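Local coordinates for flagellar regulatory protein C (Vibrio cholerae, PDB 4QHS) that probably hydrolyses ATP as the AAA+ domain of a sigma-54-dependent activator of flagellar gene transcription, here assembled as a heptamer without nucleotide, at residues A[189-192]-A[193-196]; A[229-233]-A[234-238]; A[162-166]-A[167-171]. All coordinates share one frame; numbering follows the deposited sequence.

Interaction 1 of 3, residues A[189-192]-A[193-196]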
loop_
_atom_site.group_PDB
_atom_site.type_symbol
_atom_site.label_atom_id
_atom_site.label_comp_id
_atom_site.label_asym_id
_atom_site.label_seq_id
_atom_site.Cartn_x
_atom_site.Cartn_y
_atom_site.Cartn_z
ATOM N N CYS A 189 28.410 1.613 -38.564
ATOM C CA CYS A 189 29.400 2.613 -38.857
ATOM C C CYS A 189 30.787 2.081 -38.631
ATOM O O CYS A 189 31.764 2.722 -38.954
ATOM C CB CYS A 189 29.187 3.838 -37.995
ATOM S SG CYS A 189 29.582 3.615 -36.298
ATOM N N GLU A 190 30.866 0.893 -38.072
ATOM C CA GLU A 190 32.143 0.293 -37.773
ATOM C C GLU A 190 32.443 -0.763 -38.799
ATOM O O GLU A 190 33.407 -1.483 -38.690
ATOM C CB GLU A 190 32.139 -0.291 -36.367
ATOM C CG GLU A 190 31.919 0.751 -35.312
ATOM C CD GLU A 190 32.145 0.248 -33.921
ATOM O OE1 GLU A 190 32.946 -0.670 -33.748
ATOM O OE2 GLU A 190 31.534 0.786 -32.985
ATOM N N ARG A 191 31.605 -0.844 -39.813
ATOM C CA ARG A 191 31.861 -1.752 -40.900
ATOM C C ARG A 191 31.288 -1.208 -42.180
ATOM O O ARG A 191 30.513 -1.838 -42.848
ATOM C CB ARG A 191 31.287 -3.108 -40.593
ATOM C CG ARG A 191 29.934 -3.085 -39.989
ATOM C CD ARG A 191 29.376 -4.454 -39.969
ATOM N NE ARG A 191 28.066 -4.484 -39.371
ATOM C CZ ARG A 191 27.037 -5.126 -39.885
ATOM N NH1 ARG A 191 27.161 -5.796 -41.006
ATOM N NH2 ARG A 191 25.876 -5.083 -39.269
ATOM N N LYS A 192 31.698 -0.009 -42.513
ATOM C CA LYS A 192 31.126 0.718 -43.606
ATOM C C LYS A 192 31.055 -0.088 -44.869
ATOM O O LYS A 192 30.210 0.139 -45.680
ATOM C CB LYS A 192 31.918 1.995 -43.836
ATOM C CG LYS A 192 31.339 3.226 -43.163
ATOM C CD LYS A 192 32.365 4.323 -42.991
ATOM C CE LYS A 192 31.780 5.511 -42.279
ATOM N NZ LYS A 192 32.440 6.775 -42.676
ATOM N N ASP A 193 31.952 -1.039 -45.025
ATOM C CA ASP A 193 32.063 -1.774 -46.267
ATOM C C ASP A 193 30.963 -2.761 -46.454
ATOM O O ASP A 193 30.954 -3.480 -47.419
ATOM C CB ASP A 193 33.388 -2.514 -46.354
ATOM C CG ASP A 193 34.512 -1.652 -46.859
ATOM O OD1 ASP A 193 34.284 -0.730 -47.642
ATOM O OD2 ASP A 193 35.650 -1.905 -46.472
ATOM N N ASP A 194 30.042 -2.811 -45.511
ATOM C CA ASP A 194 28.960 -3.773 -45.576
ATOM C C ASP A 194 27.714 -3.124 -46.119
ATOM O O ASP A 194 26.851 -3.770 -46.652
ATOM C CB ASP A 194 28.683 -4.350 -44.196
ATOM C CG ASP A 194 29.625 -5.449 -43.823
ATOM O OD1 ASP A 194 30.277 -5.999 -44.708
ATOM O OD2 ASP A 194 29.726 -5.770 -42.638
ATOM N N ILE A 195 27.667 -1.817 -45.979
ATOM C CA ILE A 195 26.525 -0.998 -46.314
ATOM C C ILE A 195 25.996 -1.145 -47.734
ATOM O O ILE A 195 24.869 -1.522 -47.937
ATOM C CB ILE A 195 26.854 0.437 -46.011
ATOM C CG1 ILE A 195 26.864 0.641 -44.517
ATOM C CG2 ILE A 195 25.862 1.340 -46.581
ATOM C CD1 ILE A 195 27.606 1.821 -44.098
ATOM N N GLU A 196 26.816 -0.870 -48.723
ATOM C CA GLU A 196 26.377 -1.041 -50.078
ATOM C C GLU A 196 25.929 -2.449 -50.391
ATOM O O GLU A 196 24.942 -2.637 -51.032
ATOM C CB GLU A 196 27.420 -0.547 -51.068
ATOM C CG GLU A 196 27.168 -0.982 -52.485
ATOM C CD GLU A 196 27.995 -0.231 -53.484
ATOM O OE1 GLU A 196 28.935 0.447 -53.074
ATOM O OE2 GLU A 196 27.703 -0.307 -54.682
HETATM O O HOH W 1 29.659 -0.298 -48.203
#

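Interaction 2 of 3, residues A[229-233]-A[234-238]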
loop_
_atom_site.group_PDB
_atom_site.type_symbol
_atom_site.label_atom_id
_atom_site.label_comp_id
_atom_site.label_asym_id
_atom_site.label_seq_id
_atom_site.Cartn_x
_atom_site.Cartn_y
_atom_site.Cartn_z
ATOM N N PRO A 229 26.426 8.097 -40.281
ATOM C CA PRO A 229 26.861 7.279 -39.150
ATOM C C PRO A 229 25.922 6.158 -38.726
ATOM O O PRO A 229 26.304 5.355 -37.916
ATOM C CB PRO A 229 27.029 8.292 -38.039
ATOM C CG PRO A 229 26.338 9.427 -38.456
ATOM C CD PRO A 229 26.326 9.499 -39.905
ATOM N N TRP A 230 24.729 6.095 -39.280
ATOM C CA TRP A 230 23.770 5.035 -38.990
ATOM C C TRP A 230 23.477 4.748 -37.532
ATOM O O TRP A 230 23.627 3.658 -37.078
ATOM C CB TRP A 230 24.122 3.768 -39.727
ATOM C CG TRP A 230 24.073 3.995 -41.137
ATOM C CD1 TRP A 230 25.112 4.113 -41.963
ATOM C CD2 TRP A 230 22.913 4.198 -41.921
ATOM N NE1 TRP A 230 24.692 4.362 -43.213
ATOM C CE2 TRP A 230 23.334 4.420 -43.221
ATOM C CE3 TRP A 230 21.556 4.208 -41.647
ATOM C CZ2 TRP A 230 22.465 4.641 -44.243
ATOM C CZ3 TRP A 230 20.704 4.433 -42.642
ATOM C CH2 TRP A 230 21.147 4.641 -43.936
ATOM N N PRO A 231 23.012 5.744 -36.818
ATOM C CA PRO A 231 22.616 5.571 -35.435
ATOM C C PRO A 231 21.676 4.402 -35.217
ATOM O O PRO A 231 21.751 3.783 -34.194
ATOM C CB PRO A 231 21.909 6.877 -35.118
ATOM C CG PRO A 231 21.843 7.618 -36.359
ATOM C CD PRO A 231 22.863 7.125 -37.248
ATOM N N GLY A 232 20.824 4.099 -36.171
ATOM C CA GLY A 232 19.911 2.997 -36.020
ATOM C C GLY A 232 20.301 1.737 -36.735
ATOM O O GLY A 232 19.499 0.861 -36.920
ATOM N N ASN A 233 21.549 1.657 -37.138
ATOM C CA ASN A 233 22.048 0.490 -37.820
ATOM C C ASN A 233 21.183 -0.057 -38.937
ATOM O O ASN A 233 20.671 0.692 -39.730
ATOM C CB ASN A 233 22.390 -0.579 -36.822
ATOM C CG ASN A 233 23.576 -0.217 -36.016
ATOM O OD1 ASN A 233 24.688 -0.324 -36.481
ATOM N ND2 ASN A 233 23.357 0.252 -34.821
ATOM N N VAL A 234 21.059 -1.364 -39.011
ATOM C CA VAL A 234 20.397 -1.998 -40.124
ATOM C C VAL A 234 18.931 -1.661 -40.242
ATOM O O VAL A 234 18.401 -1.566 -41.306
ATOM C CB VAL A 234 20.568 -3.494 -40.063
ATOM C CG1 VAL A 234 19.904 -4.147 -41.205
ATOM C CG2 VAL A 234 22.002 -3.813 -40.091
ATOM N N ARG A 235 18.268 -1.441 -39.132
ATOM C CA ARG A 235 16.864 -1.129 -39.173
ATOM C C ARG A 235 16.624 0.213 -39.772
ATOM O O ARG A 235 15.633 0.429 -40.396
ATOM C CB ARG A 235 16.259 -1.164 -37.780
ATOM C CG ARG A 235 16.099 -2.530 -37.236
ATOM C CD ARG A 235 15.015 -2.580 -36.234
ATOM N NE ARG A 235 15.425 -1.992 -34.991
ATOM C CZ ARG A 235 15.477 -2.644 -33.846
ATOM N NH1 ARG A 235 15.159 -3.912 -33.783
ATOM N NH2 ARG A 235 15.855 -2.018 -32.767
ATOM N N GLU A 236 17.548 1.120 -39.539
ATOM C CA GLU A 236 17.451 2.446 -40.075
ATOM C C GLU A 236 17.696 2.351 -41.550
ATOM O O GLU A 236 17.043 2.990 -42.308
ATOM C CB GLU A 236 18.451 3.378 -39.418
ATOM C CG GLU A 236 18.357 4.789 -39.873
ATOM C CD GLU A 236 19.245 5.736 -39.104
ATOM O OE1 GLU A 236 20.237 5.322 -38.528
ATOM O OE2 GLU A 236 18.959 6.919 -39.070
ATOM N N LEU A 237 18.629 1.515 -41.946
ATOM C CA LEU A 237 18.988 1.393 -43.340
ATOM C C LEU A 237 17.828 0.820 -44.092
ATOM O O LEU A 237 17.497 1.274 -45.154
ATOM C CB LEU A 237 20.223 0.529 -43.516
ATOM C CG LEU A 237 20.629 0.188 -44.936
ATOM C CD1 LEU A 237 20.991 1.435 -45.654
ATOM C CD2 LEU A 237 21.789 -0.720 -44.938
ATOM N N ASP A 238 17.201 -0.168 -43.503
ATOM C CA ASP A 238 16.053 -0.762 -44.104
ATOM C C ASP A 238 15.030 0.307 -44.352
ATOM O O ASP A 238 14.463 0.369 -45.401
ATOM C CB ASP A 238 15.481 -1.847 -43.227
ATOM C CG ASP A 238 14.985 -3.009 -44.011
ATOM O OD1 ASP A 238 14.150 -2.819 -44.887
ATOM O OD2 ASP A 238 15.423 -4.130 -43.758
#

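Interaction 3 of 3, residues A[162-166]-A[167-171]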
loop_
_atom_site.group_PDB
_atom_site.type_symbol
_atom_site.label_atom_id
_atom_site.label_comp_id
_atom_site.label_asym_id
_atom_site.label_seq_id
_atom_site.Cartn_x
_atom_site.Cartn_y
_atom_site.Cartn_z
ATOM N N LYS A 162 28.602 -8.889 -18.793
ATOM C CA LYS A 162 29.514 -8.895 -17.650
ATOM C C LYS A 162 29.170 -7.758 -16.668
ATOM O O LYS A 162 29.136 -7.964 -15.451
ATOM C CB LYS A 162 30.958 -8.791 -18.140
ATOM C CG LYS A 162 32.020 -8.643 -17.060
ATOM C CD LYS A 162 33.420 -8.668 -17.689
ATOM C CE LYS A 162 34.521 -8.280 -16.702
ATOM N NZ LYS A 162 34.744 -9.314 -15.645
ATOM N N GLN A 163 28.879 -6.568 -17.186
ATOM C CA GLN A 163 28.549 -5.461 -16.296
ATOM C C GLN A 163 27.158 -5.664 -15.683
ATOM O O GLN A 163 26.934 -5.341 -14.514
ATOM C CB GLN A 163 28.676 -4.120 -17.032
ATOM C CG GLN A 163 30.169 -3.777 -17.262
ATOM C CD GLN A 163 30.451 -2.361 -17.758
ATOM O OE1 GLN A 163 31.019 -1.534 -17.030
ATOM N NE2 GLN A 163 30.105 -2.093 -19.015
ATOM N N TYR A 164 26.254 -6.250 -16.464
ATOM C CA TYR A 164 24.915 -6.593 -16.005
ATOM C C TYR A 164 24.981 -7.594 -14.837
ATOM O O TYR A 164 24.198 -7.519 -13.885
ATOM C CB TYR A 164 24.088 -7.156 -17.176
ATOM C CG TYR A 164 22.628 -6.756 -17.147
ATOM C CD1 TYR A 164 22.251 -5.450 -16.857
ATOM C CD2 TYR A 164 21.625 -7.682 -17.416
ATOM C CE1 TYR A 164 20.910 -5.080 -16.823
ATOM C CE2 TYR A 164 20.289 -7.322 -17.394
ATOM C CZ TYR A 164 19.932 -6.022 -17.095
ATOM O OH TYR A 164 18.595 -5.671 -17.066
ATOM N N VAL A 165 25.926 -8.524 -14.912
ATOM C CA VAL A 165 26.254 -9.376 -13.773
ATOM C C VAL A 165 26.694 -8.538 -12.573
ATOM O O VAL A 165 26.206 -8.723 -11.458
ATOM C CB VAL A 165 27.381 -10.364 -14.112
ATOM C CG1 VAL A 165 27.915 -11.044 -12.853
ATOM C CG2 VAL A 165 26.907 -11.374 -15.134
ATOM N N GLN A 166 27.616 -7.613 -12.814
ATOM C CA GLN A 166 28.160 -6.786 -11.743
ATOM C C GLN A 166 27.114 -5.847 -11.134
ATOM O O GLN A 166 27.248 -5.422 -10.001
ATOM C CB GLN A 166 29.350 -5.969 -12.249
ATOM C CG GLN A 166 30.598 -6.786 -12.478
ATOM C CD GLN A 166 31.660 -6.012 -13.253
ATOM O OE1 GLN A 166 31.334 -5.206 -14.132
ATOM N NE2 GLN A 166 32.934 -6.250 -12.928
ATOM N N ALA A 167 26.082 -5.528 -11.906
ATOM C CA ALA A 167 24.963 -4.720 -11.428
ATOM C C ALA A 167 23.930 -5.561 -10.657
ATOM O O ALA A 167 22.907 -5.037 -10.218
ATOM C CB ALA A 167 24.282 -4.001 -12.608
ATOM N N GLY A 168 24.204 -6.855 -10.494
ATOM C CA GLY A 168 23.287 -7.766 -9.818
ATOM C C GLY A 168 21.969 -8.032 -10.538
ATOM O O GLY A 168 20.965 -8.332 -9.909
ATOM N N HIS A 169 21.964 -7.918 -11.860
ATOM C CA HIS A 169 20.755 -8.168 -12.635
ATOM C C HIS A 169 20.859 -9.451 -13.449
ATOM O O HIS A 169 19.904 -9.866 -14.094
ATOM C CB HIS A 169 20.463 -6.995 -13.574
ATOM C CG HIS A 169 20.248 -5.695 -12.871
ATOM N ND1 HIS A 169 19.417 -5.570 -11.777
ATOM C CD2 HIS A 169 20.758 -4.461 -13.102
ATOM C CE1 HIS A 169 19.434 -4.316 -11.359
ATOM N NE2 HIS A 169 20.235 -3.621 -12.148
ATOM N N PHE A 170 22.027 -10.076 -13.439
ATOM C CA PHE A 170 22.206 -11.297 -14.209
ATOM C C PHE A 170 23.052 -12.276 -13.421
ATOM O O PHE A 170 24.046 -11.895 -12.819
ATOM C CB PHE A 170 22.851 -10.985 -15.560
ATOM C CG PHE A 170 22.498 -11.972 -16.653
ATOM C CD1 PHE A 170 21.273 -11.896 -17.320
ATOM C CD2 PHE A 170 23.397 -12.948 -17.038
ATOM C CE1 PHE A 170 20.946 -12.797 -18.345
ATOM C CE2 PHE A 170 23.086 -13.842 -18.052
ATOM C CZ PHE A 170 21.850 -13.765 -18.713
ATOM N N ARG A 171 22.639 -13.532 -13.402
ATOM C CA ARG A 171 23.383 -14.546 -12.677
ATOM C C ARG A 171 24.775 -14.733 -13.265
ATOM O O ARG A 171 24.955 -14.841 -14.488
ATOM C CB ARG A 171 22.644 -15.899 -12.690
ATOM C CG ARG A 171 21.278 -15.924 -12.014
ATOM C CD ARG A 171 20.713 -17.343 -12.069
ATOM N NE ARG A 171 21.578 -18.265 -11.332
ATOM C CZ ARG A 171 21.385 -18.628 -10.063
ATOM N NH1 ARG A 171 20.339 -18.160 -9.383
ATOM N NH2 ARG A 171 22.232 -19.465 -9.474
#

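Interaction 1 of 3, residues A[189-192]-A[193-196]
Arg191 and Asp194 close a salt bridge across a turn: NH1 of Arg191 donates to OD2 of Asp194 at 3.0 Å, with an almost straight N-H...O angle of 173°. The carboxylate oxygen lies at the edge of the guanidinium, close to its plane, and is met on its anti side but well out of the carboxylate plane. The planes of the two groups are 72° apart, and of the two carboxylate oxygens only OD2 bonds to Arg191. Arg191 reaches it with CG tucked between the backbone N and the carbonyl carbon (chi1 43°) and the chain extended from there, which also brings CD within 3.0 Å of Asp194 OD2. Ser24 OG shares OD2 and Ala20 N binds OD1, so both oxygens of this buried carboxylate have partners, while NE of Arg191 makes a weak bond to Pro186 O.

The backbone of the same turn is closed by its own bonds. Asp194 N donates to Arg191 O at 2.9 Å, tying the same two residues a second time. One residue on, Ile195 N binds Lys192 O at 3.2 Å. A water donates to that oxygen at 2.6 Å and accepts from Glu196 N, extending the chain of bonds into the helix.

Outside the polar network, Ile195 and Lys192 run side by side in the same direction. CD1 of Ile195 packs 3.7 Å from Lys192 CA and also touches CG of Lys192, while Leu226 of helix 219-226 reaches Ile195 too. Asp193 N is taken by Asp21 OD1, adding to the links with the chain's N-terminal end. Such a turn, braced by an arginine-aspartate pair, is the entry into helix 195-208, the first helix of the AAA+ lid, and it fastens that entry to residues 20-24.

Interaction 2 of 3, residues A[229-233]-A[234-238]
Gly232 O receives the amide of Glu236 at 3.3 Å and, more weakly, that of Arg235. A type I turn from Trp230 to Asn233 leads into helix 233-247, with Asn233 at the junction in a non-helical backbone conformation (positive phi). Asn233 N closes that turn on Trp230 O at 2.9 Å. Next along, Asn233 O accepts Leu237 N at 3.1 Å.

Glu236 answers in the other direction. Its CG is anti to the backbone N (chi1 -177°) and the chain stays extended, which carries the carboxylate back along the turn until OE1 takes the amide of Gly232 at 2.7 Å, with an N-H...O angle of 160°. The donor approaches from above the carboxylate plane. The Pro231 ring crosses the carboxylate end, its CD 3.4 Å from OE1 of Glu236, and OE2 is held by Tyr228 OH. Gly232, with no side chain, lets its backbone lie close against CB of Glu236.

The sequence Gly-Asn-Val-Arg-Glu-Leu here matches the sensor II motif of sigma-54 activators, whose arginine, in related ATPases, is thought to sense the bound nucleotide. Arg235 in this empty state bonds through its backbone to Gly48 of the P-loop, and its NH2 forms a salt bridge with Glu172 of the second subunit.

The Trp230 indole packs against Glu236 and Leu237. CB of Leu237 sits over one face of the indole, toward the rim, and Leu237 CD1 meets Trp230 CH2 at 3.6 Å. CZ3 of the same ring touches Glu236 CG, also 3.6 Å away; ring and carboxylate are nearly perpendicular (88°). NE1 of Trp230 donates to Leu225 O, and Asn233 OD1 accepts Leu188 N.

Interaction 3 of 3, residues A[162-166]-A[167-171]
Tyr164 and His169 are brought together by their first torsions. A chi1 of -144° swings the phenol from helix 161-166 toward the outgoing chain, and His169 has CG beside its backbone N (chi1 -60°), with its CB directed at the phenol. CB of His169 stands over the centre of one face of the Tyr164 ring, 3.7 Å from the centroid and 11° off the normal, a CH-pi contact. The two rings are tilted obliquely, and they come closest at His169 CD2 and Tyr164 CE1, 3.8 Å apart. On the imidazole itself, Ala167 O sits over the centre of one face.

This pair brackets a Schellman motif that ends the helix. His169 N donates to Tyr164 O at 3.0 Å, and Gly168 N binds Val165 O at 2.9 Å. Gly168 has positive phi, turning the chain out of the helix, and Tyr164 against His169 is the apolar contact expected across such a motif. Ala167 N still makes the regular helical bond to Gln163 O.

Phe170 turns its CB to the last turn while its ring leads away. That CB packs 4.0 Å from Tyr164 CD2, while CG2 of Val165 packs against Phe170 CB and lies off the ring's edge, near its plane. The carbonyl O of Phe170 accepts a CA-H...O contact from Val165 CA at 3.5 Å.

Arg171, the N-cap of helix 172-178, forms a salt bridge with Asp173, and its NH1 donates to Ala75 O of the third subunit. Its place in Phe-Arg-Glu-Asp corresponds to a proposed arginine finger of related activators, consistent with its contact to a neighbouring subunit.

Overall arrangement
Interactions 1 and 2 are neighbours in the lid, their centres 11 Å apart, and they touch directly: Ile195 CD1 lies 4.0 Å from Trp230 NE1, and Cys189 CB packs 3.3 Å from Pro229 O. The turns entering helices 195-208 and 233-247 therefore rest on one another. Interaction 3 belongs to the other part of the chain, with centres about 31 Å from interaction 1 and about 28 Å from interaction 2. Across a subunit boundary, interaction 2 comes near the interaction 3 region of a neighbouring copy: Arg235, next to the P-loop, pairs with Glu172 of the second subunit, the residue after Arg171, consistent with a shared nucleotide site at the subunit interface.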